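Long-range contacts in amorpha-4,11-diene synthase (Artemisia annua, PDB 4GAX), which probably cyclises farnesyl diphosphate to a sesquiterpene with release of diphosphate, as an engineered variant of a class I plant terpene synthase: residues R279-W288 / F542-V553; K452-N460 / L528-Y536. All coordinates share one frame; numbering follows the deposited sequence.

Contact 1: R279-W288 / F542-V553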
loop_
_atom_site.group_PDB
_atom_site.type_symbol
_atom_site.label_atom_id
_atom_site.label_comp_id
_atom_site.label_asym_id
_atom_site.label_seq_id
_atom_site.Cartn_x
_atom_site.Cartn_y
_atom_site.Cartn_z
ATOM N N ARG A 279 -10.910 -0.964 -20.439
ATOM C CA ARG A 279 -11.667 -1.617 -19.376
ATOM C C ARG A 279 -12.547 -0.651 -18.590
ATOM O O ARG A 279 -12.237 0.534 -18.471
ATOM C CB ARG A 279 -10.690 -2.271 -18.396
ATOM C CG ARG A 279 -9.570 -3.045 -19.063
ATOM C CD ARG A 279 -8.384 -3.258 -18.130
ATOM N NE ARG A 279 -7.317 -3.975 -18.822
ATOM C CZ ARG A 279 -6.122 -4.237 -18.307
ATOM N NH1 ARG A 279 -5.822 -3.838 -17.077
ATOM N NH2 ARG A 279 -5.224 -4.897 -19.028
ATOM N N ASP A 280 -13.633 -1.178 -18.032
ATOM C CA ASP A 280 -14.504 -0.418 -17.135
ATOM C C ASP A 280 -14.160 -0.821 -15.692
ATOM O O ASP A 280 -14.766 -1.755 -15.136
ATOM C CB ASP A 280 -15.971 -0.725 -17.453
ATOM C CG ASP A 280 -16.944 0.148 -16.673
ATOM O OD1 ASP A 280 -16.510 1.170 -16.097
ATOM O OD2 ASP A 280 -18.155 -0.186 -16.645
ATOM N N ARG A 281 -13.192 -0.125 -15.092
ATOM C CA ARG A 281 -12.614 -0.542 -13.807
ATOM C C ARG A 281 -12.457 0.569 -12.777
ATOM O O ARG A 281 -11.450 0.602 -12.042
ATOM C CB ARG A 281 -11.239 -1.186 -14.030
ATOM C CG ARG A 281 -11.279 -2.486 -14.845
ATOM C CD ARG A 281 -12.044 -3.573 -14.100
ATOM N NE ARG A 281 -13.094 -4.177 -14.921
ATOM C CZ ARG A 281 -12.910 -5.214 -15.729
ATOM N NH1 ARG A 281 -11.712 -5.770 -15.833
ATOM N NH2 ARG A 281 -13.921 -5.698 -16.433
ATOM N N ILE A 282 -13.437 1.461 -12.677
ATOM C CA ILE A 282 -13.259 2.586 -11.750
ATOM C C ILE A 282 -13.145 2.130 -10.283
ATOM O O ILE A 282 -12.390 2.715 -9.502
ATOM C CB ILE A 282 -14.326 3.688 -11.936
ATOM C CG1 ILE A 282 -13.821 5.012 -11.360
ATOM C CG2 ILE A 282 -15.649 3.293 -11.301
ATOM C CD1 ILE A 282 -12.479 5.484 -11.962
ATOM N N VAL A 283 -13.857 1.063 -9.918
ATOM C CA VAL A 283 -13.828 0.581 -8.535
ATOM C C VAL A 283 -12.423 0.098 -8.214
ATOM O O VAL A 283 -11.866 0.389 -7.149
ATOM C CB VAL A 283 -14.840 -0.564 -8.296
ATOM C CG1 VAL A 283 -14.687 -1.121 -6.867
ATOM C CG2 VAL A 283 -16.265 -0.070 -8.528
ATOM N N GLU A 284 -11.847 -0.613 -9.172
ATOM C CA GLU A 284 -10.479 -1.105 -9.078
ATOM C C GLU A 284 -9.432 0.011 -8.977
ATOM O O GLU A 284 -8.465 -0.098 -8.220
ATOM C CB GLU A 284 -10.190 -2.038 -10.260
ATOM C CG GLU A 284 -10.955 -3.380 -10.190
ATOM C CD GLU A 284 -12.467 -3.280 -10.484
ATOM O OE1 GLU A 284 -12.934 -2.258 -11.044
ATOM O OE2 GLU A 284 -13.202 -4.239 -10.147
ATOM N N CYS A 285 -9.617 1.095 -9.720
ATOM C CA CYS A 285 -8.660 2.205 -9.640
ATOM C C CYS A 285 -8.767 2.864 -8.272
ATOM O O CYS A 285 -7.761 3.230 -7.663
ATOM C CB CYS A 285 -8.924 3.236 -10.736
ATOM S SG CYS A 285 -8.709 2.586 -12.425
ATOM N N TYR A 286 -9.993 3.019 -7.792
ATOM C CA TYR A 286 -10.204 3.609 -6.469
ATOM C C TYR A 286 -9.579 2.760 -5.349
ATOM O O TYR A 286 -8.962 3.296 -4.430
ATOM C CB TYR A 286 -11.703 3.816 -6.193
ATOM C CG TYR A 286 -11.917 4.368 -4.809
ATOM C CD1 TYR A 286 -12.560 3.629 -3.826
ATOM C CD2 TYR A 286 -11.433 5.618 -4.476
ATOM C CE1 TYR A 286 -12.720 4.147 -2.523
ATOM C CE2 TYR A 286 -11.581 6.142 -3.196
ATOM C CZ TYR A 286 -12.228 5.398 -2.223
ATOM O OH TYR A 286 -12.363 5.924 -0.951
ATOM N N PHE A 287 -9.728 1.436 -5.440
ATOM C CA PHE A 287 -9.220 0.539 -4.400
ATOM C C PHE A 287 -7.710 0.664 -4.306
ATOM O O PHE A 287 -7.136 0.676 -3.220
ATOM C CB PHE A 287 -9.635 -0.921 -4.671
ATOM C CG PHE A 287 -9.427 -1.840 -3.493
ATOM C CD1 PHE A 287 -10.225 -1.727 -2.360
ATOM C CD2 PHE A 287 -8.435 -2.813 -3.517
ATOM C CE1 PHE A 287 -10.029 -2.566 -1.255
ATOM C CE2 PHE A 287 -8.239 -3.661 -2.421
ATOM C CZ PHE A 287 -9.032 -3.534 -1.290
ATOM N N TRP A 288 -7.070 0.790 -5.456
ATOM C CA TRP A 288 -5.633 1.019 -5.504
ATOM C C TRP A 288 -5.278 2.374 -4.872
ATOM O O TRP A 288 -4.336 2.475 -4.054
ATOM C CB TRP A 288 -5.207 0.945 -6.968
ATOM C CG TRP A 288 -3.758 0.841 -7.244
ATOM C CD1 TRP A 288 -2.725 1.187 -6.424
ATOM C CD2 TRP A 288 -3.170 0.359 -8.454
ATOM N NE1 TRP A 288 -1.524 0.949 -7.057
ATOM C CE2 TRP A 288 -1.774 0.439 -8.305
ATOM C CE3 TRP A 288 -3.691 -0.130 -9.655
ATOM C CZ2 TRP A 288 -0.886 0.035 -9.309
ATOM C CZ3 TRP A 288 -2.802 -0.536 -10.659
ATOM C CH2 TRP A 288 -1.417 -0.442 -10.476
ATOM N N PHE A 542 -7.204 -7.141 -12.693
ATOM C CA PHE A 542 -7.835 -5.998 -13.366
ATOM C C PHE A 542 -8.683 -6.368 -14.581
ATOM O O PHE A 542 -9.542 -5.587 -15.002
ATOM C CB PHE A 542 -6.798 -4.940 -13.750
ATOM C CG PHE A 542 -6.786 -3.750 -12.835
ATOM C CD1 PHE A 542 -6.955 -2.466 -13.335
ATOM C CD2 PHE A 542 -6.618 -3.918 -11.470
ATOM C CE1 PHE A 542 -6.944 -1.369 -12.487
ATOM C CE2 PHE A 542 -6.608 -2.831 -10.618
ATOM C CZ PHE A 542 -6.771 -1.553 -11.126
ATOM N N THR A 543 -8.425 -7.541 -15.153
ATOM C CA THR A 543 -9.271 -8.083 -16.215
ATOM C C THR A 543 -10.070 -9.226 -15.606
ATOM O O THR A 543 -11.301 -9.264 -15.686
ATOM C CB THR A 543 -8.434 -8.620 -17.385
ATOM O OG1 THR A 543 -7.905 -9.909 -17.045
ATOM C CG2 THR A 543 -7.292 -7.667 -17.695
ATOM N N ALA A 544 -9.346 -10.162 -14.998
ATOM C CA ALA A 544 -9.949 -11.145 -14.114
ATOM C C ALA A 544 -10.185 -10.449 -12.784
ATOM O O ALA A 544 -9.991 -9.240 -12.665
ATOM C CB ALA A 544 -9.027 -12.335 -13.931
ATOM N N MET A 545 -10.610 -11.207 -11.783
ATOM C CA MET A 545 -10.706 -10.685 -10.429
ATOM C C MET A 545 -10.853 -11.836 -9.455
ATOM O O MET A 545 -11.925 -12.441 -9.357
ATOM C CB MET A 545 -11.890 -9.731 -10.265
ATOM C CG MET A 545 -11.998 -9.164 -8.858
ATOM S SD MET A 545 -13.568 -8.365 -8.492
ATOM C CE MET A 545 -12.985 -6.740 -8.057
ATOM N N GLY A 546 -9.773 -12.141 -8.744
ATOM C CA GLY A 546 -9.789 -13.207 -7.760
ATOM C C GLY A 546 -10.786 -12.939 -6.647
ATOM O O GLY A 546 -11.036 -11.778 -6.297
ATOM N N GLU A 547 -11.360 -14.011 -6.099
ATOM C CA GLU A 547 -12.286 -13.905 -4.972
ATOM C C GLU A 547 -11.607 -13.194 -3.800
ATOM O O GLU A 547 -12.246 -12.442 -3.059
ATOM C CB GLU A 547 -12.757 -15.294 -4.539
ATOM C CG GLU A 547 -13.803 -15.301 -3.420
ATOM C CD GLU A 547 -15.236 -15.216 -3.937
ATOM O OE1 GLU A 547 -16.172 -15.431 -3.134
ATOM O OE2 GLU A 547 -15.426 -14.936 -5.143
ATOM N N GLU A 548 -10.308 -13.433 -3.652
ATOM C CA GLU A 548 -9.531 -12.821 -2.589
ATOM C C GLU A 548 -9.633 -11.299 -2.716
ATOM O O GLU A 548 -10.027 -10.612 -1.771
ATOM C CB GLU A 548 -8.074 -13.291 -2.662
ATOM C CG GLU A 548 -7.355 -13.360 -1.325
ATOM C CD GLU A 548 -6.083 -14.209 -1.374
ATOM O OE1 GLU A 548 -5.140 -13.846 -2.111
ATOM O OE2 GLU A 548 -6.030 -15.247 -0.674
ATOM N N TYR A 549 -9.312 -10.786 -3.899
ATOM C CA TYR A 549 -9.376 -9.353 -4.164
ATOM C C TYR A 549 -10.808 -8.829 -4.034
ATOM O O TYR A 549 -11.031 -7.737 -3.502
ATOM C CB TYR A 549 -8.821 -9.058 -5.564
ATOM C CG TYR A 549 -8.714 -7.589 -5.920
ATOM C CD1 TYR A 549 -7.493 -6.923 -5.847
ATOM C CD2 TYR A 549 -9.829 -6.873 -6.348
ATOM C CE1 TYR A 549 -7.390 -5.572 -6.175
ATOM C CE2 TYR A 549 -9.739 -5.533 -6.679
ATOM C CZ TYR A 549 -8.522 -4.888 -6.597
ATOM O OH TYR A 549 -8.449 -3.554 -6.933
ATOM N N LYS A 550 -11.775 -9.602 -4.524
ATOM C CA LYS A 550 -13.165 -9.154 -4.504
ATOM C C LYS A 550 -13.658 -8.940 -3.076
ATOM O O LYS A 550 -14.335 -7.953 -2.782
ATOM C CB LYS A 550 -14.087 -10.141 -5.214
ATOM C CG LYS A 550 -15.460 -9.548 -5.529
ATOM C CD LYS A 550 -16.573 -10.572 -5.399
ATOM C CE LYS A 550 -16.399 -11.727 -6.369
ATOM N NZ LYS A 550 -17.509 -12.721 -6.236
ATOM N N ASN A 551 -13.327 -9.864 -2.183
ATOM C CA ASN A 551 -13.826 -9.745 -0.821
ATOM C C ASN A 551 -13.129 -8.682 0.007
ATOM O O ASN A 551 -13.718 -8.151 0.948
ATOM C CB ASN A 551 -13.860 -11.096 -0.111
ATOM C CG ASN A 551 -15.074 -11.916 -0.505
ATOM O OD1 ASN A 551 -16.126 -11.852 0.144
ATOM N ND2 ASN A 551 -14.943 -12.675 -1.586
ATOM N N LEU A 552 -11.881 -8.371 -0.342
ATOM C CA LEU A 552 -11.185 -7.258 0.281
ATOM C C LEU A 552 -11.945 -5.973 -0.018
ATOM O O LEU A 552 -12.155 -5.146 0.879
ATOM C CB LEU A 552 -9.740 -7.136 -0.232
ATOM C CG LEU A 552 -8.757 -8.250 0.146
ATOM C CD1 LEU A 552 -7.400 -7.978 -0.475
ATOM C CD2 LEU A 552 -8.621 -8.409 1.659
ATOM N N VAL A 553 -12.359 -5.810 -1.275
ATOM C CA VAL A 553 -13.118 -4.629 -1.685
ATOM C C VAL A 553 -14.423 -4.543 -0.894
ATOM O O VAL A 553 -14.771 -3.488 -0.364
ATOM C CB VAL A 553 -13.414 -4.651 -3.201
ATOM C CG1 VAL A 553 -14.264 -3.447 -3.599
ATOM C CG2 VAL A 553 -12.113 -4.676 -3.986
#
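Helix 282-288 and helix 547-553 cross at 74° with axes 11.6 Å apart at their closest, and the loop before the second helix drops Phe542 against Glu284, Cys285 and Trp288. CB of Glu284 lies over one face of the Phe542 ring, 3.9 Å from its centroid, while the Trp288 ring turns its edge to that same phenyl in an offset edge-to-face pair, CE3 reaching CZ of Phe542 at 3.7 Å. Where the helices themselves meet, the CG of Phe287 stands anti to its backbone N (chi1 -167°), which sends the ring between Tyr549 and Val553. Its edge faces the Tyr549 ring in a T-shaped pair, and CG2 of Val553 sits almost centrally over the face of the Phe287 ring, 3.9 Å from its centroid. Buried Glu284 finds its polar partner in Trp37, whose NE1 bonds OE2. Before the helix, CG2 of Thr543 covers a face of the Arg279 guanidinium, 3.7 Å from CZ; Arg281 NH1 is modelled too near the poorly ordered Phe542 O for the geometry to be trusted. Arg279 and Arg281 form the RxR motif of plant sesquiterpene synthases, which in relatives receives the diphosphate under the loop that joins the last two helices.

Contact 2: K452-N460 / L528-Y536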
loop_
_atom_site.group_PDB
_atom_site.type_symbol
_atom_site.label_atom_id
_atom_site.label_comp_id
_atom_site.label_asym_id
_atom_site.label_seq_id
_atom_site.Cartn_x
_atom_site.Cartn_y
_atom_site.Cartn_z
ATOM N N LYS A 452 10.617 -1.221 -5.902
ATOM C CA LYS A 452 9.179 -1.323 -6.122
ATOM C C LYS A 452 8.889 -1.799 -7.549
ATOM O O LYS A 452 8.128 -2.752 -7.757
ATOM C CB LYS A 452 8.516 0.036 -5.885
ATOM C CG LYS A 452 7.006 0.047 -6.089
ATOM C CD LYS A 452 6.437 1.453 -5.847
ATOM C CE LYS A 452 4.913 1.496 -6.030
ATOM N NZ LYS A 452 4.472 0.905 -7.327
ATOM N N GLY A 453 9.519 -1.150 -8.526
ATOM C CA GLY A 453 9.341 -1.519 -9.922
ATOM C C GLY A 453 9.732 -2.960 -10.222
ATOM O O GLY A 453 9.012 -3.676 -10.927
ATOM N N ILE A 454 10.875 -3.393 -9.695
ATOM C CA ILE A 454 11.351 -4.755 -9.930
ATOM C C ILE A 454 10.442 -5.780 -9.238
ATOM O O ILE A 454 10.080 -6.808 -9.825
ATOM C CB ILE A 454 12.785 -4.955 -9.413
ATOM C CG1 ILE A 454 13.772 -4.071 -10.180
ATOM C CG2 ILE A 454 13.199 -6.418 -9.549
ATOM C CD1 ILE A 454 15.210 -4.211 -9.685
ATOM N N LEU A 455 10.076 -5.495 -7.992
ATOM C CA LEU A 455 9.200 -6.379 -7.225
ATOM C C LEU A 455 7.853 -6.546 -7.933
ATOM O O LEU A 455 7.312 -7.646 -7.998
ATOM C CB LEU A 455 8.977 -5.807 -5.826
ATOM C CG LEU A 455 7.973 -6.530 -4.915
ATOM C CD1 LEU A 455 8.366 -7.977 -4.682
ATOM C CD2 LEU A 455 7.861 -5.805 -3.589
ATOM N N GLY A 456 7.324 -5.441 -8.455
ATOM C CA GLY A 456 6.065 -5.451 -9.178
ATOM C C GLY A 456 6.126 -6.363 -10.387
ATOM O O GLY A 456 5.172 -7.099 -10.671
ATOM N N ARG A 457 7.250 -6.317 -11.097
ATOM C CA ARG A 457 7.450 -7.173 -12.250
ATOM C C ARG A 457 7.559 -8.627 -11.809
ATOM O O ARG A 457 6.981 -9.510 -12.440
ATOM C CB ARG A 457 8.701 -6.742 -13.022
ATOM C CG ARG A 457 8.789 -7.270 -14.442
ATOM C CD ARG A 457 10.104 -6.858 -15.107
ATOM N NE ARG A 457 11.244 -7.052 -14.213
ATOM C CZ ARG A 457 11.769 -8.237 -13.907
ATOM N NH1 ARG A 457 11.259 -9.350 -14.421
ATOM N NH2 ARG A 457 12.805 -8.308 -13.083
ATOM N N ARG A 458 8.288 -8.880 -10.720
ATOM C CA ARG A 458 8.455 -10.249 -10.229
ATOM C C ARG A 458 7.132 -10.832 -9.741
ATOM O O ARG A 458 6.822 -11.995 -10.001
ATOM C CB ARG A 458 9.484 -10.323 -9.093
ATOM C CG ARG A 458 10.882 -9.815 -9.447
ATOM C CD ARG A 458 11.649 -10.789 -10.325
ATOM N NE ARG A 458 12.888 -10.194 -10.825
ATOM C CZ ARG A 458 13.808 -10.846 -11.531
ATOM N NH1 ARG A 458 13.643 -12.129 -11.822
ATOM N NH2 ARG A 458 14.899 -10.213 -11.944
ATOM N N LEU A 459 6.358 -10.028 -9.017
ATOM C CA LEU A 459 5.092 -10.519 -8.467
ATOM C C LEU A 459 4.103 -10.833 -9.588
ATOM O O LEU A 459 3.347 -11.807 -9.509
ATOM C CB LEU A 459 4.496 -9.517 -7.477
ATOM C CG LEU A 459 5.238 -9.462 -6.133
ATOM C CD1 LEU A 459 4.664 -8.376 -5.229
ATOM C CD2 LEU A 459 5.187 -10.827 -5.436
ATOM N N ASN A 460 4.126 -10.015 -10.636
ATOM C CA ASN A 460 3.248 -10.226 -11.787
ATOM C C ASN A 460 3.694 -11.416 -12.641
ATOM O O ASN A 460 2.870 -12.073 -13.270
ATOM C CB ASN A 460 3.150 -8.949 -12.629
ATOM C CG ASN A 460 2.058 -9.024 -13.685
ATOM O OD1 ASN A 460 1.196 -9.906 -13.649
ATOM N ND2 ASN A 460 2.084 -8.084 -14.628
ATOM N N LEU A 528 1.785 1.686 -1.101
ATOM C CA LEU A 528 1.664 1.314 -2.513
ATOM C C LEU A 528 2.543 0.111 -2.852
ATOM O O LEU A 528 2.170 -0.711 -3.687
ATOM C CB LEU A 528 1.986 2.493 -3.441
ATOM C CG LEU A 528 0.898 3.578 -3.440
ATOM C CD1 LEU A 528 1.353 4.802 -4.237
ATOM C CD2 LEU A 528 -0.410 3.036 -4.013
ATOM N N VAL A 529 3.706 -0.002 -2.218
ATOM C CA VAL A 529 4.546 -1.195 -2.444
ATOM C C VAL A 529 3.884 -2.447 -1.875
ATOM O O VAL A 529 3.838 -3.487 -2.529
ATOM C CB VAL A 529 5.958 -1.041 -1.799
ATOM C CG1 VAL A 529 6.758 -2.332 -1.949
ATOM C CG2 VAL A 529 6.719 0.114 -2.439
ATOM N N HIS A 530 3.359 -2.356 -0.656
ATOM C CA HIS A 530 2.673 -3.510 -0.061
ATOM C C HIS A 530 1.406 -3.877 -0.828
ATOM O O HIS A 530 1.028 -5.056 -0.917
ATOM C CB HIS A 530 2.363 -3.249 1.419
ATOM C CG HIS A 530 3.567 -3.348 2.300
ATOM N ND1 HIS A 530 3.787 -2.500 3.365
ATOM C CD2 HIS A 530 4.616 -4.203 2.271
ATOM C CE1 HIS A 530 4.927 -2.826 3.953
ATOM N NE2 HIS A 530 5.453 -3.852 3.303
ATOM N N PHE A 531 0.763 -2.872 -1.411
ATOM C CA PHE A 531 -0.405 -3.141 -2.256
ATOM C C PHE A 531 -0.114 -4.097 -3.410
ATOM O O PHE A 531 -1.008 -4.847 -3.872
ATOM C CB PHE A 531 -1.008 -1.839 -2.797
ATOM C CG PHE A 531 -2.191 -2.064 -3.677
ATOM C CD1 PHE A 531 -3.397 -2.474 -3.131
ATOM C CD2 PHE A 531 -2.099 -1.898 -5.050
ATOM C CE1 PHE A 531 -4.500 -2.699 -3.936
ATOM C CE2 PHE A 531 -3.208 -2.119 -5.867
ATOM C CZ PHE A 531 -4.410 -2.518 -5.305
ATOM N N LEU A 532 1.127 -4.100 -3.887
ATOM C CA LEU A 532 1.470 -4.954 -5.039
ATOM C C LEU A 532 1.207 -6.411 -4.706
ATOM O O LEU A 532 0.866 -7.210 -5.587
ATOM C CB LEU A 532 2.937 -4.783 -5.456
ATOM C CG LEU A 532 3.442 -3.393 -5.880
ATOM C CD1 LEU A 532 4.980 -3.352 -5.885
ATOM C CD2 LEU A 532 2.898 -3.019 -7.235
ATOM N N ASP A 533 1.350 -6.753 -3.427
ATOM C CA ASP A 533 1.103 -8.123 -2.982
ATOM C C ASP A 533 -0.370 -8.487 -3.137
ATOM O O ASP A 533 -0.698 -9.645 -3.371
ATOM C CB ASP A 533 1.546 -8.308 -1.523
ATOM C CG ASP A 533 1.976 -9.737 -1.219
ATOM O OD1 ASP A 533 2.621 -10.378 -2.087
ATOM O OD2 ASP A 533 1.669 -10.221 -0.111
ATOM N N VAL A 534 -1.251 -7.493 -3.012
ATOM C CA VAL A 534 -2.689 -7.681 -3.216
ATOM C C VAL A 534 -3.021 -7.631 -4.699
ATOM O O VAL A 534 -3.808 -8.433 -5.220
ATOM C CB VAL A 534 -3.493 -6.571 -2.494
ATOM C CG1 VAL A 534 -4.941 -6.550 -2.981
ATOM C CG2 VAL A 534 -3.422 -6.776 -0.973
ATOM N N LEU A 535 -2.415 -6.675 -5.387
ATOM C CA LEU A 535 -2.605 -6.543 -6.827
ATOM C C LEU A 535 -2.291 -7.859 -7.539
ATOM O O LEU A 535 -3.073 -8.336 -8.365
ATOM C CB LEU A 535 -1.692 -5.438 -7.365
ATOM C CG LEU A 535 -2.243 -4.493 -8.434
ATOM C CD1 LEU A 535 -1.139 -4.036 -9.390
ATOM C CD2 LEU A 535 -3.420 -5.103 -9.177
ATOM N N TYR A 536 -1.154 -8.457 -7.198
ATOM C CA TYR A 536 -0.704 -9.647 -7.908
ATOM C C TYR A 536 -0.817 -10.931 -7.083
ATOM O O TYR A 536 0.041 -11.804 -7.178
ATOM C CB TYR A 536 0.734 -9.448 -8.399
ATOM C CG TYR A 536 0.881 -8.267 -9.335
ATOM C CD1 TYR A 536 1.658 -7.171 -8.985
ATOM C CD2 TYR A 536 0.228 -8.243 -10.564
ATOM C CE1 TYR A 536 1.793 -6.086 -9.833
ATOM C CE2 TYR A 536 0.352 -7.157 -11.417
ATOM C CZ TYR A 536 1.138 -6.083 -11.046
ATOM O OH TYR A 536 1.267 -5.002 -11.887
HETATM O O HOH W 1 1.345 0.248 -6.238
#
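Helices 452-460 and 528-535 run side by side in nearly the same direction, 7° apart with axes at 9.6 Å, so that Lys452 meets Val529, Gly456 meets Leu532, and Asn460 meets Tyr536. The long aliphatic chain of Lys452 suits the first level: extended with CG anti to the backbone N (chi1 180°), it lays CG and CD along CG2 of Val529, CG at 3.7 Å. It bends only at its last torsion, and NZ makes a weak bond to a water that in turn donates to Leu528 O at 2.8 Å. That carbonyl is available because Leu532 N bonds back to Val529 O instead, a locally tighter turn. In the middle, CD1 of Leu532 packs on CA of Gly456, which offers bare backbone, while CD1 of Leu459 comes crosswise to CB of Leu532, 4.0 Å away. The Tyr536 ring closes the C-terminal end of the pair. CB of Asn460 stands over one of its faces, 3.7 Å from the centroid and 18° off the normal, with the amide plane almost parallel to the ring; Leu535 CB lies beyond the other face, and CE1 approaches Gly456 O at 3.6 Å. With an alanine in place of Tyr536, the face under Asn460 CB would be lost, which is likely to open a gap beside Gly456 and leave Asn460 freer to turn. Asn460 begins the NSE/DTE sequence, probably a magnesium site as in relatives. The contact is mainly apolar and aromatic packing, its polar linkage a water that donates to Leu528 O and is only weakly reached by Lys452 NZ.

In the fold
Contact 2 is nested inside the chain loop closed by contact 1, their second partners being the consecutive helices 519-535 and 547-557. Their centres lie about 15 Å apart, and Trp288 joins them: its CG is 3.3 Å from CE2 of Phe531, and its CH2 is 3.8 Å from CD1 of Leu535. Leu552 CD1 packs on Val534 CG1 at 3.8 Å. The two contacts probably flank one active site, as in related cyclases: the RxR arginines come from contact 1, and the start of the NSE/DTE motif from contact 2, with 10.5 Å between CZ of Arg279 and CG of Asn460. Asp317, in the DDxxD sequence, forms a long, weak ion pair with Arg279.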